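Local coordinates for putative alpha/beta hydrolase fold protein (Candidatus Nitrososphaera gargensis, PDB 5A62) that probably acts as a carboxylesterase of the alpha/beta hydrolase fold, splitting ester bonds with water, at residues 34-39 with 53-58; 213-218 with 238-243; 151-156 with 178-183; 44-49 with 261-266. All coordinates share one frame; numbering follows the deposited sequence.

How the contacts relate
Contacts 1, 2 and 4 belong to the central sheet and the helices on it, whereas contact 3 lies among the helices between strands 116-122 and 212-218. Contacts 1 and 2 use different strands of the one sheet; their centres are about 21 Å apart, on opposite sides of the chain's centre. Contact 4 touches both: Leu46 packs on Val53 of contact 1, and Phe265 lies against Phe214 and Ile216 of contact 2. Contact 3 meets contact 1 where Gly34 packs on Val179. Along the chain, contact 1 closes before contacts 3 and 2 follow, and contact 4 spans from the first helix to the last, bringing distant parts of the hydrolase core together.

Contact 1: 34-39 with 53-58; sequences GNILIW and VIAYEL
In the loop that follows strand 25-29 of the alpha/beta hydrolase sheet, the short 3-10 turn at Ile36 is held against Glu57, in the segment 53-58 that carries the neighbouring strand. The grip is one straight bond: Ile36 N gives its hydrogen to Glu57 OE2 at 2.9 Å, with an N-H...O angle of 166°, arriving at the anti lone pair of that oxygen. The Glu57 side chain, extended beyond CG, reaches over to the turn and runs side by side with Asn35, whose CB lies 3.3 Å from Glu57 OE2. The same oxygen also forms a salt bridge with Arg63, so this buried carboxylate probably stays charged. Asn35 CG stands between its backbone N and carbonyl carbon (chi1 54°), which swings OD1 round to accept from Leu37 N at 3.0 Å, an Asx turn that stiffens the start of the 3-10 segment. Ile36 crosses the glutamate at about a right angle; its CG1 packs on Ala55 CB at 3.8 Å, and its CD1 lies 3.7 Å from Ala55 O. Beyond this pair a water joins the segments, giving a hydrogen to Tyr56 O at 2.8 Å and accepting a weak bond from Trp39 NE1. The loop after strand 25-29, held here against the adjacent strand 52-56, in alpha/beta hydrolases commonly helps to form the oxyanion hole.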
# COMPACT_ATOMS: atom_id res chain seq x y z
N GLY A 34 -11.79 12.70 -5.61
CA GLY A 34 -12.34 14.07 -5.43
C GLY A 34 -11.24 15.10 -5.49
O GLY A 34 -10.07 14.84 -5.77
N ASN A 35 -11.63 16.34 -5.24
CA ASN A 35 -10.77 17.49 -5.24
C ASN A 35 -11.61 18.64 -4.75
O ASN A 35 -12.75 18.46 -4.31
CB ASN A 35 -10.14 17.66 -6.58
CG ASN A 35 -11.14 17.71 -7.66
OD1 ASN A 35 -12.08 18.54 -7.60
ND2 ASN A 35 -11.04 16.82 -8.62
N ILE A 36 -11.04 19.85 -4.75
CA ILE A 36 -11.75 20.99 -4.13
C ILE A 36 -13.00 21.33 -4.91
O ILE A 36 -13.94 21.89 -4.35
CB ILE A 36 -10.85 22.19 -4.03
CG1 ILE A 36 -9.82 21.94 -2.94
CG2 ILE A 36 -11.64 23.46 -3.74
CD1 ILE A 36 -8.64 22.82 -2.98
N LEU A 37 -13.09 20.93 -6.17
CA LEU A 37 -14.33 21.16 -6.94
C LEU A 37 -15.54 20.50 -6.33
O LEU A 37 -16.68 20.94 -6.55
CB LEU A 37 -14.15 20.81 -8.41
CG LEU A 37 -12.89 21.42 -9.07
CD1 LEU A 37 -12.73 20.95 -10.51
CD2 LEU A 37 -12.83 22.91 -8.89
N ILE A 38 -15.37 19.43 -5.55
CA ILE A 38 -16.50 18.72 -4.97
C ILE A 38 -17.12 19.54 -3.86
O ILE A 38 -18.23 19.24 -3.47
CB ILE A 38 -16.05 17.32 -4.46
CG1 ILE A 38 -17.17 16.29 -4.61
CG2 ILE A 38 -15.51 17.35 -3.04
CD1 ILE A 38 -16.77 14.88 -4.22
N TRP A 39 -16.42 20.57 -3.37
CA TRP A 39 -16.80 21.33 -2.16
C TRP A 39 -17.36 22.71 -2.47
O TRP A 39 -17.54 23.56 -1.58
CB TRP A 39 -15.61 21.46 -1.19
CG TRP A 39 -15.09 20.22 -0.57
CD1 TRP A 39 -13.75 19.77 -0.53
CD2 TRP A 39 -15.80 19.31 0.29
NE1 TRP A 39 -13.68 18.63 0.19
CE2 TRP A 39 -14.88 18.35 0.76
CE3 TRP A 39 -17.11 19.22 0.73
CZ2 TRP A 39 -15.23 17.34 1.58
CZ3 TRP A 39 -17.46 18.23 1.57
CH2 TRP A 39 -16.51 17.26 1.98
N VAL A 53 -12.59 28.72 5.91
CA VAL A 53 -12.69 27.39 5.22
C VAL A 53 -11.41 27.10 4.48
O VAL A 53 -11.03 27.80 3.53
CB VAL A 53 -13.84 27.34 4.26
CG1 VAL A 53 -14.02 25.89 3.74
CG2 VAL A 53 -15.11 27.80 4.99
N ILE A 54 -10.74 26.04 4.91
CA ILE A 54 -9.52 25.56 4.30
C ILE A 54 -9.82 24.28 3.55
O ILE A 54 -10.46 23.40 4.14
CB ILE A 54 -8.45 25.30 5.34
CG1 ILE A 54 -8.09 26.65 6.04
CG2 ILE A 54 -7.19 24.73 4.68
CD1 ILE A 54 -7.56 26.47 7.42
N ALA A 55 -9.45 24.20 2.30
CA ALA A 55 -9.63 22.94 1.54
C ALA A 55 -8.35 22.66 0.81
O ALA A 55 -7.61 23.58 0.48
CB ALA A 55 -10.77 23.07 0.59
N TYR A 56 -8.02 21.41 0.59
CA TYR A 56 -6.81 21.04 -0.08
C TYR A 56 -6.99 19.81 -0.93
O TYR A 56 -7.97 19.11 -0.78
CB TYR A 56 -5.60 20.95 0.86
CG TYR A 56 -5.58 19.69 1.68
CD1 TYR A 56 -6.43 19.52 2.76
CD2 TYR A 56 -4.72 18.66 1.39
CE1 TYR A 56 -6.36 18.38 3.52
CE2 TYR A 56 -4.65 17.54 2.14
CZ TYR A 56 -5.53 17.39 3.18
OH TYR A 56 -5.44 16.28 3.95
N GLU A 57 -6.08 19.59 -1.85
CA GLU A 57 -6.10 18.45 -2.72
C GLU A 57 -5.04 17.47 -2.29
O GLU A 57 -3.88 17.78 -2.14
CB GLU A 57 -6.02 18.88 -4.18
CG GLU A 57 -7.32 19.59 -4.58
CD GLU A 57 -7.43 20.32 -5.86
OE1 GLU A 57 -6.44 20.56 -6.55
OE2 GLU A 57 -8.61 20.61 -6.18
N LEU A 58 -5.49 16.22 -2.11
CA LEU A 58 -4.63 15.09 -1.81
C LEU A 58 -3.61 14.80 -2.87
O LEU A 58 -3.79 15.14 -4.02
CB LEU A 58 -5.48 13.85 -1.59
CG LEU A 58 -6.46 13.90 -0.44
CD1 LEU A 58 -7.24 12.56 -0.42
CD2 LEU A 58 -5.85 14.21 0.89
O HOH W 1 -10.61 18.94 0.18

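Contact 2: 213-218 with 238-243; sequences VFAIVG and MELRVL
Val217 and Leu240 meet at the apolar centre, Val217 CG1 lying 3.7 Å from Leu240 CD1. Placed between its own backbone N and carbonyl carbon (chi1 63°), that same CG1 also touches Val242 CG2, and there the two valines run side by side, pointing the same way. Leu240 CD1 leans back over Ala215 as well, 4.0 Å from its CB. This face, with Ala215, Val217, Leu240 and Val242, is the one on which helix 222-234 lies, through Ile228 and Met225. On the other face, Leu243 CD1 presses against Ile216 CG2 at 3.5 Å, tighter than usual for two carbons, while Phe214 CD2 rests 3.7 Å from Glu239 CB; helix 256-272 packs on this side. The two strands and helix 222-234 make a beta-alpha-beta crossover, with strand 239-243 at the edge of the chain's sheet. Five backbone bonds in parallel register join the strands, from Glu239 N to Val213 O through to Leu243 N to Val217 O, the latter 2.8 Å long. Along the polar edge, Glu239 and Arg241, next-but-one along one strand, form a salt bridge: NH1 and NH2 of Arg241 both end on Glu239 OE1, NH2 at 3.0 Å, with the oxygen in the guanidinium plane. Arg241 NH1 also reaches Leu240 O at 2.9 Å, coming from above the carbonyl plane rather than on a lone pair.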
# COMPACT_ATOMS: atom_id res chain seq x y z
N VAL A 213 -16.63 13.65 18.07
CA VAL A 213 -16.67 12.81 16.90
C VAL A 213 -18.09 12.81 16.38
O VAL A 213 -19.01 12.47 17.09
CB VAL A 213 -16.21 11.40 17.16
CG1 VAL A 213 -16.19 10.63 15.84
CG2 VAL A 213 -14.81 11.36 17.77
N PHE A 214 -18.26 13.18 15.15
CA PHE A 214 -19.51 13.17 14.47
C PHE A 214 -19.37 12.37 13.18
O PHE A 214 -18.33 12.35 12.55
CB PHE A 214 -19.97 14.56 14.09
CG PHE A 214 -20.12 15.53 15.23
CD1 PHE A 214 -19.08 16.35 15.63
CD2 PHE A 214 -21.35 15.68 15.84
CE1 PHE A 214 -19.27 17.27 16.66
CE2 PHE A 214 -21.52 16.59 16.86
CZ PHE A 214 -20.51 17.38 17.27
N ALA A 215 -20.42 11.72 12.75
CA ALA A 215 -20.45 10.98 11.49
C ALA A 215 -21.81 11.14 10.83
O ALA A 215 -22.87 11.13 11.47
CB ALA A 215 -20.14 9.54 11.66
N ILE A 216 -21.78 11.34 9.54
CA ILE A 216 -22.95 11.32 8.63
C ILE A 216 -22.73 10.22 7.62
O ILE A 216 -21.71 10.26 6.93
CB ILE A 216 -23.12 12.67 7.93
CG1 ILE A 216 -23.13 13.82 8.96
CG2 ILE A 216 -24.38 12.65 7.08
CD1 ILE A 216 -23.17 15.23 8.40
N VAL A 217 -23.63 9.23 7.54
CA VAL A 217 -23.45 8.10 6.67
C VAL A 217 -24.70 7.88 5.85
O VAL A 217 -25.80 8.00 6.39
CB VAL A 217 -23.05 6.85 7.47
CG1 VAL A 217 -24.09 6.38 8.44
CG2 VAL A 217 -22.71 5.68 6.56
N GLY A 218 -24.53 7.56 4.59
CA GLY A 218 -25.65 7.21 3.71
C GLY A 218 -26.10 5.80 4.01
O GLY A 218 -25.28 4.89 4.06
N MET A 238 -19.63 9.23 20.28
CA MET A 238 -19.77 9.73 18.90
C MET A 238 -21.22 10.06 18.62
O MET A 238 -22.12 9.37 19.10
CB MET A 238 -19.22 8.70 17.84
CG MET A 238 -19.40 9.06 16.35
SD MET A 238 -18.65 8.00 15.04
CE MET A 238 -19.72 6.62 15.30
N GLU A 239 -21.45 11.03 17.80
CA GLU A 239 -22.77 11.31 17.30
C GLU A 239 -22.89 10.85 15.85
O GLU A 239 -22.20 11.37 14.99
CB GLU A 239 -23.05 12.79 17.44
CG GLU A 239 -23.09 13.26 18.89
CD GLU A 239 -24.29 12.69 19.66
OE1 GLU A 239 -25.27 12.44 18.98
OE2 GLU A 239 -24.22 12.43 20.89
N LEU A 240 -23.78 9.90 15.56
CA LEU A 240 -23.95 9.36 14.26
C LEU A 240 -25.30 9.72 13.73
O LEU A 240 -26.31 9.56 14.44
CB LEU A 240 -23.88 7.86 14.37
CG LEU A 240 -24.29 7.03 13.17
CD1 LEU A 240 -23.44 7.26 11.94
CD2 LEU A 240 -24.24 5.56 13.55
N ARG A 241 -25.40 10.11 12.48
CA ARG A 241 -26.68 10.39 11.84
C ARG A 241 -26.65 9.71 10.52
O ARG A 241 -25.65 9.75 9.77
CB ARG A 241 -26.86 11.89 11.66
CG ARG A 241 -26.75 12.74 12.90
CD ARG A 241 -27.97 12.56 13.80
NE ARG A 241 -27.80 13.37 15.00
CZ ARG A 241 -27.16 13.01 16.10
NH1 ARG A 241 -26.63 11.80 16.23
NH2 ARG A 241 -27.04 13.88 17.11
N VAL A 242 -27.71 9.03 10.18
CA VAL A 242 -27.84 8.33 8.92
C VAL A 242 -28.75 9.06 7.95
O VAL A 242 -29.88 9.43 8.31
CB VAL A 242 -28.36 6.87 9.13
CG1 VAL A 242 -28.56 6.15 7.80
CG2 VAL A 242 -27.40 6.12 10.07
N LEU A 243 -28.35 9.20 6.72
CA LEU A 243 -29.14 9.77 5.63
C LEU A 243 -29.79 8.64 4.91
O LEU A 243 -29.17 7.92 4.14
CB LEU A 243 -28.26 10.63 4.66
CG LEU A 243 -27.67 11.85 5.32
CD1 LEU A 243 -26.59 12.38 4.40
CD2 LEU A 243 -28.76 12.92 5.52

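Contact 3: 151-156 with 178-183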
# COMPACT_ATOMS: atom_id res chain seq x y z
N ALA A 151 -12.34 6.84 -18.85
CA ALA A 151 -13.00 5.55 -18.98
C ALA A 151 -13.45 4.99 -17.67
O ALA A 151 -14.58 4.50 -17.54
CB ALA A 151 -12.11 4.55 -19.68
N LEU A 152 -12.62 5.14 -16.64
CA LEU A 152 -13.02 4.66 -15.36
C LEU A 152 -14.29 5.38 -14.88
O LEU A 152 -15.22 4.73 -14.35
CB LEU A 152 -11.89 4.75 -14.34
CG LEU A 152 -12.26 4.40 -12.91
CD1 LEU A 152 -12.83 3.01 -12.77
CD2 LEU A 152 -11.04 4.55 -12.00
N ALA A 153 -14.37 6.68 -15.04
CA ALA A 153 -15.57 7.36 -14.64
C ALA A 153 -16.80 6.81 -15.37
O ALA A 153 -17.85 6.65 -14.78
CB ALA A 153 -15.47 8.87 -14.87
N GLU A 154 -16.64 6.60 -16.68
CA GLU A 154 -17.78 6.05 -17.43
C GLU A 154 -18.23 4.72 -16.94
O GLU A 154 -19.42 4.45 -16.79
CB GLU A 154 -17.43 5.99 -18.88
CG GLU A 154 -17.27 7.33 -19.54
CD GLU A 154 -18.45 8.29 -19.40
OE1 GLU A 154 -19.66 7.91 -19.41
OE2 GLU A 154 -18.11 9.47 -19.20
N HIS A 155 -17.27 3.87 -16.57
CA HIS A 155 -17.64 2.57 -15.98
C HIS A 155 -18.28 2.67 -14.63
O HIS A 155 -19.19 1.86 -14.33
CB HIS A 155 -16.40 1.66 -15.93
CG HIS A 155 -16.01 1.12 -17.25
ND1 HIS A 155 -16.60 -0.01 -17.79
CD2 HIS A 155 -15.05 1.49 -18.11
CE1 HIS A 155 -16.06 -0.24 -18.97
NE2 HIS A 155 -15.11 0.65 -19.20
N LYS A 156 -17.86 3.62 -13.82
CA LYS A 156 -18.46 3.84 -12.50
C LYS A 156 -19.91 4.36 -12.63
O LYS A 156 -20.74 4.01 -11.83
CB LYS A 156 -17.66 4.78 -11.67
CG LYS A 156 -16.34 4.14 -11.23
CD LYS A 156 -15.53 5.08 -10.37
CE LYS A 156 -16.10 5.27 -9.00
NZ LYS A 156 -15.78 4.04 -8.22
N GLU A 178 -16.85 15.63 -13.97
CA GLU A 178 -16.01 16.82 -13.85
C GLU A 178 -14.95 16.58 -12.81
O GLU A 178 -13.73 16.69 -13.16
CB GLU A 178 -16.79 18.13 -13.55
CG GLU A 178 -15.94 19.42 -13.74
CD GLU A 178 -15.82 19.97 -15.18
OE1 GLU A 178 -15.59 19.20 -16.17
OE2 GLU A 178 -15.90 21.24 -15.34
N VAL A 179 -15.41 16.21 -11.62
CA VAL A 179 -14.55 16.13 -10.44
C VAL A 179 -13.55 14.95 -10.63
O VAL A 179 -12.34 15.11 -10.57
CB VAL A 179 -15.36 15.94 -9.19
CG1 VAL A 179 -14.49 15.51 -7.98
CG2 VAL A 179 -16.20 17.19 -8.89
N PHE A 180 -14.10 13.77 -10.88
CA PHE A 180 -13.31 12.53 -10.87
C PHE A 180 -12.20 12.56 -11.87
O PHE A 180 -11.08 12.08 -11.64
CB PHE A 180 -14.25 11.34 -11.06
CG PHE A 180 -13.62 10.01 -10.83
CD1 PHE A 180 -13.57 9.48 -9.53
CD2 PHE A 180 -13.05 9.30 -11.87
CE1 PHE A 180 -13.02 8.21 -9.34
CE2 PHE A 180 -12.50 8.06 -11.67
CZ PHE A 180 -12.45 7.57 -10.41
N THR A 181 -12.48 13.09 -13.07
CA THR A 181 -11.53 13.00 -14.15
C THR A 181 -10.36 14.00 -14.00
O THR A 181 -9.44 13.95 -14.80
CB THR A 181 -12.20 13.11 -15.52
OG1 THR A 181 -12.78 14.40 -15.63
CG2 THR A 181 -13.18 12.01 -15.70
N LYS A 182 -10.32 14.78 -12.92
CA LYS A 182 -9.13 15.55 -12.59
C LYS A 182 -8.11 14.70 -11.79
O LYS A 182 -7.01 15.21 -11.52
CB LYS A 182 -9.46 16.76 -11.73
CG LYS A 182 -10.52 17.71 -12.16
CD LYS A 182 -10.17 18.31 -13.44
CE LYS A 182 -10.98 19.61 -13.62
NZ LYS A 182 -12.23 19.24 -14.21
N THR A 183 -8.47 13.48 -11.45
CA THR A 183 -7.58 12.67 -10.66
C THR A 183 -6.57 12.04 -11.59
O THR A 183 -6.92 11.46 -12.62
CB THR A 183 -8.42 11.58 -10.00
OG1 THR A 183 -9.55 12.14 -9.28
CG2 THR A 183 -7.55 10.82 -8.96
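Apolar packing joins Phe180, in the last turn of helix 170-180, to three side chains along one side of helix 149-157. Leu152 crosses the ring at about a right angle and brings CD2 to its edge, in plane, 3.7 Å from Phe180 CZ. Ala153 CB comes in obliquely, 3.9 Å from Phe180 CD2, and also meets Thr181 CG2 at 4.0 Å. The aliphatic part of Lys156 completes the set, its CD 4.0 Å from Phe180 CZ, before the chain bends at chi3 and chi4. With CG anti to its nitrogen (chi1 -170°), Phe180 brings its ring up to the neighbouring helix. No hydrogen bond links the two segments; the polar bonds instead shape the end of helix 170-180. Phe180 O accepts twice from Thr183, from OG1 at 2.8 Å and from the backbone N at 3.0 Å, both from the same face of the carbonyl plane, which fixes the type I turn from Phe180 to Thr183. Thr181 OG1 bonds back to Arg177 O, and Arg177 in turn makes a salt bridge with Glu154, adding a charged tie beside the apolar one. Both helices belong to the helical region inserted between strands 116-122 and 212-218, which in this fold commonly forms a cap over the core; within it, Leu152 also packs on helix 136-147 and on Phe188 of helix 185-194, and Phe180 meets the ring of Phe176.

Contact 4: 44-49 with 261-266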
# COMPACT_ATOMS: atom_id res chain seq x y z
N GLN A 44 -19.10 27.92 -0.01
CA GLN A 44 -20.00 29.09 0.02
C GLN A 44 -20.90 29.05 1.22
O GLN A 44 -21.04 30.07 1.90
CB GLN A 44 -20.83 29.18 -1.28
CG GLN A 44 -19.94 29.52 -2.48
CD GLN A 44 -18.90 30.63 -2.22
OE1 GLN A 44 -17.70 30.47 -2.51
NE2 GLN A 44 -19.35 31.75 -1.65
N LEU A 45 -21.47 27.92 1.57
CA LEU A 45 -22.37 27.83 2.71
C LEU A 45 -21.63 28.14 4.00
O LEU A 45 -22.12 28.86 4.88
CB LEU A 45 -23.02 26.44 2.76
CG LEU A 45 -23.73 26.07 4.03
CD1 LEU A 45 -25.02 26.84 4.13
CD2 LEU A 45 -23.99 24.57 4.06
N LEU A 46 -20.40 27.65 4.15
CA LEU A 46 -19.70 27.76 5.38
C LEU A 46 -19.15 29.15 5.55
O LEU A 46 -19.10 29.65 6.66
CB LEU A 46 -18.59 26.66 5.45
CG LEU A 46 -19.21 25.27 5.60
CD1 LEU A 46 -18.08 24.24 5.50
CD2 LEU A 46 -19.97 25.03 6.88
N LEU A 47 -18.74 29.76 4.46
CA LEU A 47 -18.34 31.18 4.51
C LEU A 47 -19.50 32.06 4.92
O LEU A 47 -19.30 32.98 5.74
CB LEU A 47 -17.84 31.67 3.18
CG LEU A 47 -16.52 31.16 2.74
CD1 LEU A 47 -16.27 31.54 1.28
CD2 LEU A 47 -15.42 31.60 3.70
N LYS A 48 -20.68 31.80 4.38
CA LYS A 48 -21.87 32.62 4.74
C LYS A 48 -22.24 32.43 6.22
O LYS A 48 -22.82 33.32 6.89
CB LYS A 48 -23.06 32.26 3.86
CG LYS A 48 -22.84 32.62 2.43
CD LYS A 48 -24.10 32.66 1.59
CE LYS A 48 -23.73 33.04 0.16
NZ LYS A 48 -24.87 32.86 -0.77
N SER A 49 -21.90 31.28 6.79
CA SER A 49 -22.08 31.05 8.17
C SER A 49 -20.97 31.58 9.08
O SER A 49 -21.00 31.28 10.25
CB SER A 49 -22.25 29.56 8.40
OG SER A 49 -23.26 29.04 7.55
N ILE A 261 -28.05 18.67 9.07
CA ILE A 261 -27.30 17.94 10.07
C ILE A 261 -25.92 18.56 10.35
O ILE A 261 -25.55 18.81 11.48
CB ILE A 261 -27.15 16.48 9.65
CG1 ILE A 261 -28.52 15.79 9.68
CG2 ILE A 261 -26.19 15.75 10.58
CD1 ILE A 261 -28.52 14.47 8.98
N LEU A 262 -25.20 18.86 9.27
CA LEU A 262 -23.89 19.47 9.41
C LEU A 262 -23.93 20.77 10.21
O LEU A 262 -23.09 20.96 11.11
CB LEU A 262 -23.34 19.72 8.01
CG LEU A 262 -21.96 20.40 7.97
CD1 LEU A 262 -20.93 19.45 8.52
CD2 LEU A 262 -21.56 20.88 6.57
N MET A 263 -24.89 21.65 9.88
CA MET A 263 -24.88 22.94 10.59
C MET A 263 -25.27 22.78 12.07
O MET A 263 -24.76 23.47 12.95
CB MET A 263 -25.74 23.98 9.85
CG MET A 263 -25.32 24.22 8.42
SD MET A 263 -23.53 24.47 8.12
CE MET A 263 -23.30 25.93 9.11
N GLY A 264 -26.12 21.80 12.35
CA GLY A 264 -26.40 21.40 13.68
C GLY A 264 -25.18 20.99 14.48
O GLY A 264 -24.94 21.40 15.62
N PHE A 265 -24.39 20.12 13.87
CA PHE A 265 -23.16 19.71 14.52
C PHE A 265 -22.22 20.90 14.76
O PHE A 265 -21.58 21.01 15.79
CB PHE A 265 -22.42 18.71 13.60
CG PHE A 265 -23.05 17.34 13.45
CD1 PHE A 265 -24.10 16.87 14.27
CD2 PHE A 265 -22.56 16.48 12.47
CE1 PHE A 265 -24.59 15.61 14.06
CE2 PHE A 265 -23.03 15.22 12.31
CZ PHE A 265 -24.02 14.78 13.11
N LEU A 266 -22.06 21.77 13.76
CA LEU A 266 -21.16 22.88 13.88
C LEU A 266 -21.66 23.86 14.97
O LEU A 266 -20.84 24.47 15.61
CB LEU A 266 -21.01 23.61 12.54
CG LEU A 266 -20.23 22.76 11.50
CD1 LEU A 266 -20.23 23.44 10.18
CD2 LEU A 266 -18.81 22.57 11.96
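Leu45 O is gripped twice by Ser49, by its OG at 2.9 Å and by its backbone N at 3.1 Å, the two donors reaching the carbonyl from opposite faces of its plane. These two hydrogen bonds tie down the end of helix 40-48, where Ser49 is the first residue to leave the helical conformation. Here the first helix of the alpha/beta hydrolase fold stands beside the last, 256-272, both on one face of the central sheet; the axes of the two short segments come no nearer than 12.3 Å and run at 36°, so the gap is bridged by side chains and not by close backbones. Met263 fills much of it. Bent at chi2 and chi3 (-47° and -61°), its chain curls so that the sulfur lies beside the leucine methyls and the terminal methyl reaches the serine. Met263 SD is 3.8 Å from Leu46 CD2 and 4.1 Å from Leu45 CD2; Leu45 slides past the methionine in the opposite direction, while Leu46 comes at it obliquely. Deeper, toward the sheet, Leu46 CD2 also meets Leu266 CD1 at 3.7 Å, their side chains nearly perpendicular, with Leu262 a looser neighbour. Leu46 and Leu266 both rest on Leu26 of strand 25-29 below. Toward the outer side, Met263 CE sits 3.5 Å from Ser49 OG and 3.8 Å from Ser49 CB.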